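Local coordinates for protein diguanylate cyclase with PAS/PAC sensor (Marinobacter aquaeolei, PDB 3H9W) that probably makes the second messenger cyclic di-GMP from two molecules of GTP, this chain being its N-terminal PAS sensor domain rather than the cyclase part, at residues 9-13 and 96-100; 51-55 and 67-71. One frame throughout, in Å; residues are numbered along the deposited sequence.

How the interactions relate
Both contacts use the five-stranded antiparallel sheet of the PAS fold, their centres about 18 Å apart. In interaction 1 the end of strand 5-10 pairs with the start of strand 96-105 through backbone hydrogen bonds, and a tryptophan follows. Interaction 2 sets helix 46-61 against outermost strand 66-73 without backbone pairing; apolar side chains meet, and two aromatic rings approach strand carbonyls. Each is partly buried: Ile9, Ala98 and Leu99 are the buried residues of interaction 1, Val52, Ala68 and Tyr70 of interaction 2, with Gln12 and Glu97, and Trp51, exposed at the respective margins. Helix 46-61 links them, since its Ser60 and Glu61 touch Trp11 of interaction 1 while residues 51-55 form its side of interaction 2.

Interaction 1 (9-13 and 96-100); sequences INWQT and VEALI
Trp11 lies with one face of its indole against Val96, whose CG1 methyl sits 3.4 Å from the centroid of the five-membered ring and only 11° off its normal, a CH-pi contact. With CG1 of the valine anti to the backbone N (chi1 178°), it is this methyl that faces the indole. Leu99 meets the same indole differently: its CD1 comes near the ring plane at the edge, 4.1 Å from Trp11 CE3. A broad, flat side chain suits this place because it can rest on one aliphatic group and abut another at once. Trp11 has its CG anti to the backbone N (chi1 -178°), which carries the ring across to Val96 and Leu99.

Earlier in strand 5-10, Ile9 and Leu99 form an antiparallel hydrogen-bonded pair, with Ile9 N to Leu99 O at 2.7 Å and Leu99 N to Ile9 O at 2.9 Å. Ile9 CB and Leu99 CB are 4.1 Å apart, so these side chains touch at their roots on one face of the sheet, with the end of Ile9 turned off; Asn10 and the small Ala98 share the other face. The pairing then weakens: Trp11 N reaches Glu97 O at 3.1 Å from above the carbonyl plane, and a water bridges that same oxygen to Gln12 N. Asn10 OD1 accepts from Thr13 N at 2.9 Å, an Asx motif that fastens the turn as the chain leaves the strand.

On the far side of 96-100, Glu97 and Ala98 both face Val89 of strand 79-90 in a classic beta bulge. Ile9 also touches Phe16 of strand 15-19, while Ser60 of helix 46-61 meets both Trp11 and Leu99.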
ATOM      1  N   ILE A   9      -6.923  -9.664  -2.030  1.00 19.62           N
ATOM      2  CA  ILE A   9      -7.378 -10.768  -2.868  1.00 24.24           C
ATOM      3  C   ILE A   9      -7.054 -12.113  -2.226  1.00 27.90           C
ATOM      4  O   ILE A   9      -5.925 -12.345  -1.789  1.00 30.91           O
ATOM      5  CB  ILE A   9      -6.692 -10.745  -4.254  1.00 25.99           C
ATOM      6  CG1 ILE A   9      -7.225  -9.585  -5.095  1.00 24.49           C
ATOM      7  CG2 ILE A   9      -6.916 -12.079  -4.970  1.00 25.29           C
ATOM      8  CD1 ILE A   9      -8.587  -9.830  -5.677  1.00 47.04           C
ATOM      9  N   ASN A  10      -8.045 -12.995  -2.173  1.00 30.35           N
ATOM     10  CA  ASN A  10      -7.855 -14.334  -1.624  1.00 28.47           C
ATOM     11  C   ASN A  10      -7.172 -15.111  -2.743  1.00 26.89           C
ATOM     12  O   ASN A  10      -7.749 -15.307  -3.806  1.00 26.53           O
ATOM     13  CB  ASN A  10      -9.215 -14.959  -1.284  1.00 32.31           C
ATOM     14  CG  ASN A  10      -9.098 -16.383  -0.773  1.00 42.94           C
ATOM     15  OD1 ASN A  10      -8.720 -17.291  -1.510  1.00 51.20           O
ATOM     16  ND2 ASN A  10      -9.418 -16.581   0.498  1.00 43.03           N
ATOM     17  N   TRP A  11      -5.936 -15.535  -2.507  1.00 27.72           N
ATOM     18  CA  TRP A  11      -5.160 -16.251  -3.506  1.00 33.08           C
ATOM     19  C   TRP A  11      -5.821 -17.524  -4.031  1.00 33.64           C
ATOM     20  O   TRP A  11      -5.805 -17.786  -5.234  1.00 32.02           O
ATOM     21  CB  TRP A  11      -3.775 -16.579  -2.945  1.00 32.81           C
ATOM     22  CG  TRP A  11      -2.881 -17.289  -3.914  1.00 40.44           C
ATOM     23  CD1 TRP A  11      -2.439 -18.582  -3.832  1.00 40.81           C
ATOM     24  CD2 TRP A  11      -2.312 -16.746  -5.113  1.00 33.38           C
ATOM     25  NE1 TRP A  11      -1.630 -18.874  -4.905  1.00 41.10           N
ATOM     26  CE2 TRP A  11      -1.538 -17.767  -5.707  1.00 34.86           C
ATOM     27  CE3 TRP A  11      -2.384 -15.498  -5.744  1.00 33.68           C
ATOM     28  CZ2 TRP A  11      -0.836 -17.576  -6.902  1.00 36.27           C
ATOM     29  CZ3 TRP A  11      -1.687 -15.308  -6.933  1.00 29.26           C
ATOM     30  CH2 TRP A  11      -0.924 -16.344  -7.501  1.00 33.74           C
ATOM     31  N   GLN A  12      -6.407 -18.308  -3.135  1.00 32.73           N
ATOM     32  CA  GLN A  12      -7.047 -19.563  -3.525  1.00 36.61           C
ATOM     33  C   GLN A  12      -8.208 -19.380  -4.497  1.00 37.39           C
ATOM     34  O   GLN A  12      -8.273 -20.050  -5.524  1.00 39.87           O
ATOM     35  CB  GLN A  12      -7.535 -20.308  -2.280  1.00 42.25           C
ATOM     36  CG  GLN A  12      -7.769 -21.790  -2.510  1.00 58.20           C
ATOM     37  CD  GLN A  12      -6.553 -22.471  -3.115  1.00 59.69           C
ATOM     38  OE1 GLN A  12      -5.437 -22.346  -2.603  1.00 61.66           O
ATOM     39  NE2 GLN A  12      -6.764 -23.199  -4.205  1.00 59.81           N
ATOM     40  N   THR A  13      -9.119 -18.471  -4.174  1.00 35.05           N
ATOM     41  CA  THR A  13     -10.282 -18.221  -5.021  1.00 31.46           C
ATOM     42  C   THR A  13     -10.054 -17.078  -6.010  1.00 38.26           C
ATOM     43  O   THR A  13     -10.811 -16.915  -6.970  1.00 33.89           O
ATOM     44  CB  THR A  13     -11.502 -17.866  -4.171  1.00 37.02           C
ATOM     45  OG1 THR A  13     -11.253 -16.637  -3.478  1.00 36.05           O
ATOM     46  CG2 THR A  13     -11.776 -18.959  -3.149  1.00 37.42           C
ATOM     47  N   VAL A  96       1.640 -19.149  -0.662  1.00 33.96           N
ATOM     48  CA  VAL A  96       0.948 -17.895  -0.954  1.00 35.62           C
ATOM     49  C   VAL A  96      -0.504 -18.014  -0.502  1.00 36.66           C
ATOM     50  O   VAL A  96      -1.215 -18.937  -0.898  1.00 37.04           O
ATOM     51  CB  VAL A  96       0.992 -17.578  -2.464  1.00 35.72           C
ATOM     52  CG1 VAL A  96       0.217 -16.300  -2.754  1.00 35.40           C
ATOM     53  CG2 VAL A  96       2.441 -17.434  -2.916  1.00 30.29           C
ATOM     54  N   GLU A  97      -0.941 -17.070   0.322  1.00 35.20           N
ATOM     55  CA  GLU A  97      -2.293 -17.093   0.856  1.00 36.40           C
ATOM     56  C   GLU A  97      -3.168 -15.941   0.371  1.00 36.83           C
ATOM     57  O   GLU A  97      -4.369 -16.106   0.160  1.00 34.47           O
ATOM     58  CB  GLU A  97      -2.217 -17.084   2.382  1.00 39.95           C
ATOM     59  CG  GLU A  97      -3.544 -17.032   3.102  1.00 52.60           C
ATOM     60  CD  GLU A  97      -3.371 -17.190   4.598  1.00 59.64           C
ATOM     61  OE1 GLU A  97      -2.573 -16.426   5.182  1.00 55.92           O
ATOM     62  OE2 GLU A  97      -4.030 -18.076   5.186  1.00 62.78           O
ATOM     63  N   ALA A  98      -2.571 -14.772   0.192  1.00 31.05           N
ATOM     64  CA  ALA A  98      -3.343 -13.634  -0.258  1.00 31.36           C
ATOM     65  C   ALA A  98      -2.466 -12.537  -0.812  1.00 23.50           C
ATOM     66  O   ALA A  98      -1.240 -12.584  -0.702  1.00 27.28           O
ATOM     67  CB  ALA A  98      -4.187 -13.095   0.884  1.00 24.99           C
ATOM     68  N   LEU A  99      -3.119 -11.555  -1.422  1.00 23.83           N
ATOM     69  CA  LEU A  99      -2.452 -10.394  -1.992  1.00 19.41           C
ATOM     70  C   LEU A  99      -3.134  -9.189  -1.351  1.00 19.93           C
ATOM     71  O   LEU A  99      -4.361  -9.116  -1.317  1.00 26.84           O
ATOM     72  CB  LEU A  99      -2.654 -10.363  -3.509  1.00 21.17           C
ATOM     73  CG  LEU A  99      -2.182 -11.588  -4.297  1.00 25.29           C
ATOM     74  CD1 LEU A  99      -2.576 -11.436  -5.764  1.00 24.92           C
ATOM     75  CD2 LEU A  99      -0.670 -11.749  -4.161  1.00 18.55           C
ATOM     76  N   ILE A 100      -2.344  -8.256  -0.835  1.00 21.27           N
ATOM     77  CA  ILE A 100      -2.884  -7.067  -0.184  1.00 24.91           C
ATOM     78  C   ILE A 100      -2.139  -5.844  -0.699  1.00 21.76           C
ATOM     79  O   ILE A 100      -0.921  -5.878  -0.857  1.00 23.49           O
ATOM     80  CB  ILE A 100      -2.682  -7.121   1.346  1.00 31.53           C
ATOM     81  CG1 ILE A 100      -1.183  -7.133   1.659  1.00 33.87           C
ATOM     82  CG2 ILE A 100      -3.320  -8.373   1.913  1.00 44.28           C
ATOM     83  CD1 ILE A 100      -0.836  -6.718   3.076  1.00 46.74           C
TER
HETATM   84  O   HOH W   1      -5.692 -18.362   0.071  1.00 36.09           O

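Interaction 2 (51-55 and 67-71); sequences WVVNF and EADYR
Trp51 reaches the strand with the six-membered end of its indole: CH2 lies 3.9 Å from Ala68 CB, and CZ2 approaches Asp69 O at 3.4 Å, with that oxygen at the ring edge. Its CG stands between the backbone N and the carbonyl carbon (chi1 73°), a setting that folds the indole over its own neighbour, so that Val52 CG2 sits 3.3 Å above the ring plane, over the centre. The ring nitrogen NE1 is held by Asp48 in the preceding turn.

Val52 points at the strand and is buried. Its CG2 packs on Tyr70 CB at 3.9 Å and CG1 lies 4.0 Å from Tyr70 CD1, the two side chains crossing at about a right angle. A compact beta-branched residue lets both methyls bear on the tyrosine, and Ala68, with a single methyl, lets the helix come close. One turn beyond Trp51, Phe55 brings CE2 to 3.6 Å from Glu67 O and CD2 to 4.5 Å from Ala68 CB.

Within the two segments the contact is apolar, aromatic C-H groups lying near strand carbonyls. Tyr70 OH accepts from Trp40 NE1, while Asp69 forms a salt bridge with Arg83 and Glu67 with Lys3 of the second subunit. Arg71 instead reaches the helix and is salt-bridged to Asp48, implying that a charge pair ties the two elements beside the apolar packing.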
ATOM      1  N   TRP A  51       0.297  -7.230 -20.804  1.00 40.64           N
ATOM      2  CA  TRP A  51       1.495  -7.504 -20.016  1.00 30.00           C
ATOM      3  C   TRP A  51       1.296  -7.497 -18.507  1.00 24.39           C
ATOM      4  O   TRP A  51       1.939  -8.262 -17.790  1.00 19.80           O
ATOM      5  CB  TRP A  51       2.596  -6.503 -20.380  1.00 31.27           C
ATOM      6  CG  TRP A  51       2.374  -5.106 -19.869  1.00 20.74           C
ATOM      7  CD1 TRP A  51       1.754  -4.072 -20.518  1.00 19.91           C
ATOM      8  CD2 TRP A  51       2.784  -4.591 -18.595  1.00 20.91           C
ATOM      9  NE1 TRP A  51       1.761  -2.941 -19.725  1.00 23.36           N
ATOM     10  CE2 TRP A  51       2.388  -3.234 -18.541  1.00 24.91           C
ATOM     11  CE3 TRP A  51       3.452  -5.145 -17.494  1.00 18.94           C
ATOM     12  CZ2 TRP A  51       2.634  -2.425 -17.426  1.00 19.97           C
ATOM     13  CZ3 TRP A  51       3.699  -4.338 -16.384  1.00 19.85           C
ATOM     14  CH2 TRP A  51       3.289  -2.990 -16.361  1.00 21.70           C
ATOM     15  N   VAL A  52       0.407  -6.634 -18.030  1.00 22.27           N
ATOM     16  CA  VAL A  52       0.157  -6.511 -16.595  1.00 21.94           C
ATOM     17  C   VAL A  52      -0.324  -7.803 -15.937  1.00 22.19           C
ATOM     18  O   VAL A  52       0.175  -8.196 -14.883  1.00 23.35           O
ATOM     19  CB  VAL A  52      -0.870  -5.393 -16.313  1.00 21.22           C
ATOM     20  CG1 VAL A  52      -1.226  -5.369 -14.824  1.00 20.60           C
ATOM     21  CG2 VAL A  52      -0.295  -4.043 -16.738  1.00 13.62           C
ATOM     22  N   VAL A  53      -1.295  -8.460 -16.554  1.00 24.35           N
ATOM     23  CA  VAL A  53      -1.819  -9.695 -16.001  1.00 20.76           C
ATOM     24  C   VAL A  53      -0.721 -10.747 -15.849  1.00 20.71           C
ATOM     25  O   VAL A  53      -0.544 -11.316 -14.771  1.00 24.87           O
ATOM     26  CB  VAL A  53      -2.963 -10.241 -16.886  1.00 30.59           C
ATOM     27  CG1 VAL A  53      -3.555 -11.500 -16.265  1.00 38.81           C
ATOM     28  CG2 VAL A  53      -4.037  -9.176 -17.043  1.00 28.92           C
ATOM     29  N   ASN A  54       0.034 -10.997 -16.914  1.00 22.63           N
ATOM     30  CA  ASN A  54       1.104 -11.994 -16.855  1.00 24.84           C
ATOM     31  C   ASN A  54       2.183 -11.633 -15.838  1.00 26.49           C
ATOM     32  O   ASN A  54       2.676 -12.496 -15.111  1.00 24.06           O
ATOM     33  CB  ASN A  54       1.751 -12.178 -18.233  1.00 33.47           C
ATOM     34  CG  ASN A  54       0.794 -12.766 -19.251  1.00 47.52           C
ATOM     35  OD1 ASN A  54       0.006 -13.662 -18.933  1.00 45.63           O
ATOM     36  ND2 ASN A  54       0.868 -12.277 -20.487  1.00 49.82           N
ATOM     37  N   PHE A  55       2.553 -10.359 -15.797  1.00 24.16           N
ATOM     38  CA  PHE A  55       3.565  -9.900 -14.860  1.00 22.80           C
ATOM     39  C   PHE A  55       3.090 -10.139 -13.422  1.00 23.92           C
ATOM     40  O   PHE A  55       3.775 -10.790 -12.634  1.00 27.56           O
ATOM     41  CB  PHE A  55       3.857  -8.406 -15.089  1.00 22.47           C
ATOM     42  CG  PHE A  55       4.785  -7.807 -14.069  1.00 21.22           C
ATOM     43  CD1 PHE A  55       6.131  -8.160 -14.033  1.00 25.84           C
ATOM     44  CD2 PHE A  55       4.298  -6.936 -13.107  1.00 21.63           C
ATOM     45  CE1 PHE A  55       6.975  -7.659 -13.044  1.00 29.37           C
ATOM     46  CE2 PHE A  55       5.133  -6.429 -12.114  1.00 25.30           C
ATOM     47  CZ  PHE A  55       6.469  -6.791 -12.082  1.00 25.62           C
ATOM     48  N   GLU A  67       4.719  -4.096  -8.359  1.00 21.34           N
ATOM     49  CA  GLU A  67       3.854  -2.958  -8.636  1.00 20.65           C
ATOM     50  C   GLU A  67       3.819  -2.769 -10.145  1.00 18.91           C
ATOM     51  O   GLU A  67       4.768  -3.129 -10.837  1.00 19.58           O
ATOM     52  CB  GLU A  67       4.389  -1.689  -7.965  1.00 23.48           C
ATOM     53  CG  GLU A  67       5.676  -1.162  -8.562  1.00 29.51           C
ATOM     54  CD  GLU A  67       6.080   0.180  -7.972  1.00 42.57           C
ATOM     55  OE1 GLU A  67       6.385   0.225  -6.766  1.00 33.08           O
ATOM     56  OE2 GLU A  67       6.086   1.185  -8.718  1.00 45.71           O
ATOM     57  N   ALA A  68       2.718  -2.224 -10.651  1.00 19.08           N
ATOM     58  CA  ALA A  68       2.561  -1.991 -12.081  1.00 17.73           C
ATOM     59  C   ALA A  68       1.760  -0.729 -12.342  1.00 22.10           C
ATOM     60  O   ALA A  68       0.840  -0.394 -11.592  1.00 24.38           O
ATOM     61  CB  ALA A  68       1.860  -3.191 -12.742  1.00 22.23           C
ATOM     62  N   ASP A  69       2.130  -0.025 -13.406  1.00 20.56           N
ATOM     63  CA  ASP A  69       1.445   1.194 -13.809  1.00 20.30           C
ATOM     64  C   ASP A  69       0.664   0.855 -15.069  1.00 20.84           C
ATOM     65  O   ASP A  69       1.219   0.295 -16.013  1.00 21.34           O
ATOM     66  CB  ASP A  69       2.456   2.301 -14.133  1.00 23.82           C
ATOM     67  CG  ASP A  69       3.151   2.846 -12.903  1.00 29.46           C
ATOM     68  OD1 ASP A  69       3.066   2.208 -11.833  1.00 27.66           O
ATOM     69  OD2 ASP A  69       3.785   3.917 -13.012  1.00 23.61           O
ATOM     70  N   TYR A  70      -0.621   1.183 -15.082  1.00 21.40           N
ATOM     71  CA  TYR A  70      -1.440   0.901 -16.251  1.00 23.67           C
ATOM     72  C   TYR A  70      -2.661   1.805 -16.323  1.00 26.45           C
ATOM     73  O   TYR A  70      -3.002   2.519 -15.368  1.00 18.82           O
ATOM     74  CB  TYR A  70      -1.893  -0.567 -16.249  1.00 20.40           C
ATOM     75  CG  TYR A  70      -2.629  -0.953 -14.993  1.00 18.59           C
ATOM     76  CD1 TYR A  70      -1.950  -1.502 -13.904  1.00 17.18           C
ATOM     77  CD2 TYR A  70      -3.995  -0.701 -14.860  1.00 19.57           C
ATOM     78  CE1 TYR A  70      -2.615  -1.782 -12.712  1.00 17.10           C
ATOM     79  CE2 TYR A  70      -4.667  -0.984 -13.668  1.00 15.98           C
ATOM     80  CZ  TYR A  70      -3.964  -1.520 -12.599  1.00 16.13           C
ATOM     81  OH  TYR A  70      -4.617  -1.757 -11.406  1.00 20.13           O
ATOM     82  N   ARG A  71      -3.313   1.767 -17.479  1.00 17.98           N
ATOM     83  CA  ARG A  71      -4.504   2.550 -17.720  1.00 21.45           C
ATOM     84  C   ARG A  71      -5.713   1.708 -17.350  1.00 25.98           C
ATOM     85  O   ARG A  71      -5.997   0.688 -17.990  1.00 26.65           O
ATOM     86  CB  ARG A  71      -4.560   2.960 -19.199  1.00 28.75           C
ATOM     87  CG  ARG A  71      -3.497   3.990 -19.570  1.00 21.40           C
ATOM     88  CD  ARG A  71      -3.048   3.872 -21.018  1.00 31.75           C
ATOM     89  NE  ARG A  71      -2.249   2.665 -21.260  1.00 24.37           N
ATOM     90  CZ  ARG A  71      -1.709   2.359 -22.437  1.00 34.64           C
ATOM     91  NH1 ARG A  71      -1.879   3.169 -23.477  1.00 26.37           N
ATOM     92  NH2 ARG A  71      -1.013   1.242 -22.582  1.00 28.37           N
TER